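PDB 5UYT: Ice-binding protein from Flavobacteriaceae bacterium, which probably binds ice crystals and so protects this Antarctic bacterium against freezing, through right-handed beta-helix domains of the ice-binding protein family. Local coordinates for residues Gly237-Thr242 and Thr253-Asp258. Numbering follows the deposited sequence.
Sequences GITYVT and TGFQAD
Phe-255 reaches Thr-239 and Val-241 with one atom of its ring: CE1 lies 4.0 Å from Thr-239 CG2, and Val-241 CG2 is equally near to it. Both methyls approach obliquely, and the two beta-branched residues suit an extended backbone while offering a methyl to the interior. Two waters span the gap. One donates to Gly-237 O (2.8 Å) and Gln-256 OE1 (2.7 Å) and accepts from Thr-239 N; the extended Gln-256 is long enough to bring its amide oxygen there, beside Ile-238 CD1. The second joins backbone to backbone, donating to Thr-239 O and accepting from Gln-256 N, 2.9 Å away.

Thr-239 turns its hydroxyl to Asn-235 OD1 and the backbone N of Ile-414, so a single side chain serves apolar and polar neighbours. Phe-255 also touches Leu-233 and Asn-235 of strand 233-236. Asn-259 ND2 bonds Thr-239 O, and Asn-235 ND2 holds Gly-254 O. Positive phi favours glycine at Gly-237; at Gly-254 a CB would also jam against the carbonyl O of Thr-253. The segments leave neighbouring parallel strands 233-236 and 252-253 at turns of successive coils in a right-handed beta-helix, the solenoid of ice-binding proteins.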
ATOM      1  N   GLY A 237       6.534  34.491   6.711  1.00 14.93           N
ATOM      2  CA  GLY A 237       7.891  33.931   6.647  1.00 14.41           C
ATOM      3  C   GLY A 237       8.386  33.870   5.200  1.00 14.06           C
ATOM      4  O   GLY A 237       7.788  34.449   4.277  1.00 14.29           O
ATOM      5  N   ILE A 238       9.487  33.162   5.035  1.00 13.84           N
ATOM      6  CA  ILE A 238      10.185  33.006   3.748  1.00 13.63           C
ATOM      7  C   ILE A 238       9.693  31.732   3.050  1.00 13.60           C
ATOM      8  O   ILE A 238       9.986  30.597   3.478  1.00 13.84           O
ATOM      9  CB  ILE A 238      11.734  32.980   3.970  1.00 14.12           C
ATOM     10  CG1 ILE A 238      12.233  34.286   4.660  1.00 15.27           C
ATOM     11  CG2 ILE A 238      12.449  32.709   2.639  1.00 15.27           C
ATOM     12  CD1 ILE A 238      11.955  35.570   3.872  1.00 15.54           C
ATOM     13  N   THR A 239       8.969  31.946   1.961  1.00 13.18           N
ATOM     14  CA  THR A 239       8.290  30.854   1.268  1.00 13.15           C
ATOM     15  C   THR A 239       8.672  30.942  -0.182  1.00 12.90           C
ATOM     16  O   THR A 239       8.753  32.070  -0.736  1.00 13.18           O
ATOM     17  CB  THR A 239       6.773  31.026   1.456  1.00 13.02           C
ATOM     18  OG1 THR A 239       6.453  30.594   2.782  1.00 13.16           O
ATOM     19  CG2 THR A 239       5.972  30.220   0.433  1.00 14.54           C
ATOM     20  N   TYR A 240       8.897  29.778  -0.808  1.00 13.20           N
ATOM     21  CA  TYR A 240       9.141  29.733  -2.272  1.00 13.56           C
ATOM     22  C   TYR A 240       8.095  28.822  -2.938  1.00 13.65           C
ATOM     23  O   TYR A 240       7.724  27.791  -2.368  1.00 13.83           O
ATOM     24  CB  TYR A 240      10.506  29.141  -2.578  1.00 14.30           C
ATOM     25  CG  TYR A 240      11.592  30.168  -2.315  1.00 14.30           C
ATOM     26  CD1 TYR A 240      12.123  30.936  -3.359  1.00 14.56           C
ATOM     27  CD2 TYR A 240      12.049  30.390  -1.014  1.00 15.12           C
ATOM     28  CE1 TYR A 240      13.089  31.920  -3.081  1.00 14.51           C
ATOM     29  CE2 TYR A 240      12.993  31.356  -0.741  1.00 14.95           C
ATOM     30  CZ  TYR A 240      13.511  32.099  -1.781  1.00 15.14           C
ATOM     31  OH  TYR A 240      14.489  33.025  -1.442  1.00 16.14           O
ATOM     32  N   VAL A 241       7.601  29.234  -4.099  1.00 13.23           N
ATOM     33  CA  VAL A 241       6.571  28.469  -4.799  1.00 13.31           C
ATOM     34  C   VAL A 241       6.950  28.370  -6.274  1.00 14.80           C
ATOM     35  O   VAL A 241       7.415  29.370  -6.859  1.00 14.75           O
ATOM     36  CB  VAL A 241       5.178  29.180  -4.695  1.00 14.09           C
ATOM     37  CG1 VAL A 241       4.127  28.405  -5.514  1.00 14.12           C
ATOM     38  CG2 VAL A 241       4.730  29.251  -3.229  1.00 14.67           C
ATOM     39  N   THR A 242       6.760  27.182  -6.879  1.00 13.77           N
ATOM     40  CA  THR A 242       6.758  27.095  -8.335  1.00 14.65           C
ATOM     41  C   THR A 242       5.305  26.801  -8.719  1.00 14.98           C
ATOM     42  O   THR A 242       4.715  25.809  -8.255  1.00 15.18           O
ATOM     43  CB  THR A 242       7.686  25.984  -8.841  1.00 14.63           C
ATOM     44  OG1 THR A 242       9.016  26.280  -8.382  1.00 14.93           O
ATOM     45  CG2 THR A 242       7.659  25.927 -10.387  1.00 14.94           C
ATOM     46  N   THR A 253      -2.071  37.624   0.297  1.00 16.88           N
ATOM     47  CA  THR A 253      -0.956  38.500   0.778  1.00 16.89           C
ATOM     48  C   THR A 253       0.171  37.634   1.301  1.00 16.46           C
ATOM     49  O   THR A 253      -0.007  36.436   1.545  1.00 16.43           O
ATOM     50  CB  THR A 253      -1.390  39.466   1.924  1.00 17.65           C
ATOM     51  OG1 THR A 253      -1.732  38.687   3.087  1.00 17.94           O
ATOM     52  CG2 THR A 253      -2.587  40.313   1.515  1.00 18.61           C
ATOM     53  N   GLY A 254       1.333  38.235   1.502  1.00 15.43           N
ATOM     54  CA  GLY A 254       2.438  37.558   2.143  1.00 15.76           C
ATOM     55  C   GLY A 254       3.386  36.790   1.231  1.00 14.52           C
ATOM     56  O   GLY A 254       4.478  36.403   1.672  1.00 14.15           O
ATOM     57  N   PHE A 255       2.976  36.534  -0.024  1.00 14.94           N
ATOM     58  CA  PHE A 255       3.889  35.893  -0.982  1.00 13.84           C
ATOM     59  C   PHE A 255       4.742  36.960  -1.670  1.00 14.32           C
ATOM     60  O   PHE A 255       4.229  37.982  -2.117  1.00 15.63           O
ATOM     61  CB  PHE A 255       3.115  35.117  -2.042  1.00 14.54           C
ATOM     62  CG  PHE A 255       2.402  33.913  -1.489  1.00 14.93           C
ATOM     63  CD1 PHE A 255       3.055  32.690  -1.456  1.00 14.81           C
ATOM     64  CD2 PHE A 255       1.141  34.025  -0.933  1.00 15.23           C
ATOM     65  CE1 PHE A 255       2.450  31.556  -0.878  1.00 14.55           C
ATOM     66  CE2 PHE A 255       0.507  32.901  -0.379  1.00 16.12           C
ATOM     67  CZ  PHE A 255       1.173  31.652  -0.345  1.00 15.57           C
ATOM     68  N   GLN A 256       6.046  36.715  -1.731  1.00 13.21           N
ATOM     69  CA  GLN A 256       6.978  37.673  -2.329  1.00 13.85           C
ATOM     70  C   GLN A 256       7.201  37.265  -3.757  1.00 14.44           C
ATOM     71  O   GLN A 256       7.566  36.075  -4.033  1.00 14.70           O
ATOM     72  CB  GLN A 256       8.285  37.701  -1.537  1.00 13.97           C
ATOM     73  CG  GLN A 256       8.056  38.163  -0.099  1.00 13.56           C
ATOM     74  CD  GLN A 256       9.331  38.068   0.737  1.00 13.93           C
ATOM     75  OE1 GLN A 256       9.875  36.967   0.990  1.00 14.92           O
ATOM     76  NE2 GLN A 256       9.820  39.217   1.181  1.00 13.93           N
ATOM     77  N   ALA A 257       6.934  38.199  -4.672  1.00 14.76           N
ATOM     78  CA  ALA A 257       6.902  37.878  -6.115  1.00 15.10           C
ATOM     79  C   ALA A 257       8.197  37.220  -6.552  1.00 15.12           C
ATOM     80  O   ALA A 257       8.179  36.284  -7.348  1.00 15.67           O
ATOM     81  CB  ALA A 257       6.667  39.131  -6.965  1.00 16.15           C
ATOM     82  N   ASP A 258       9.326  37.706  -6.064  1.00 14.87           N
ATOM     83  CA  ASP A 258      10.587  37.127  -6.566  1.00 15.63           C
ATOM     84  C   ASP A 258      10.851  35.699  -6.052  1.00 16.05           C
ATOM     85  O   ASP A 258      11.788  35.047  -6.517  1.00 15.61           O
ATOM     86  CB  ASP A 258      11.766  38.061  -6.213  1.00 17.46           C
ATOM     87  CG  ASP A 258      11.771  39.346  -7.028  1.00 19.54           C
ATOM     88  OD1 ASP A 258      10.975  39.480  -7.971  1.00 19.77           O
ATOM     89  OD2 ASP A 258      12.573  40.249  -6.688  1.00 22.71           O
TER
HETATM   90  O   HOH W   1       8.300  34.843   1.570  1.00 15.39           O
HETATM   91  O   HOH W   2       6.791  34.171  -0.648  1.00 14.08           O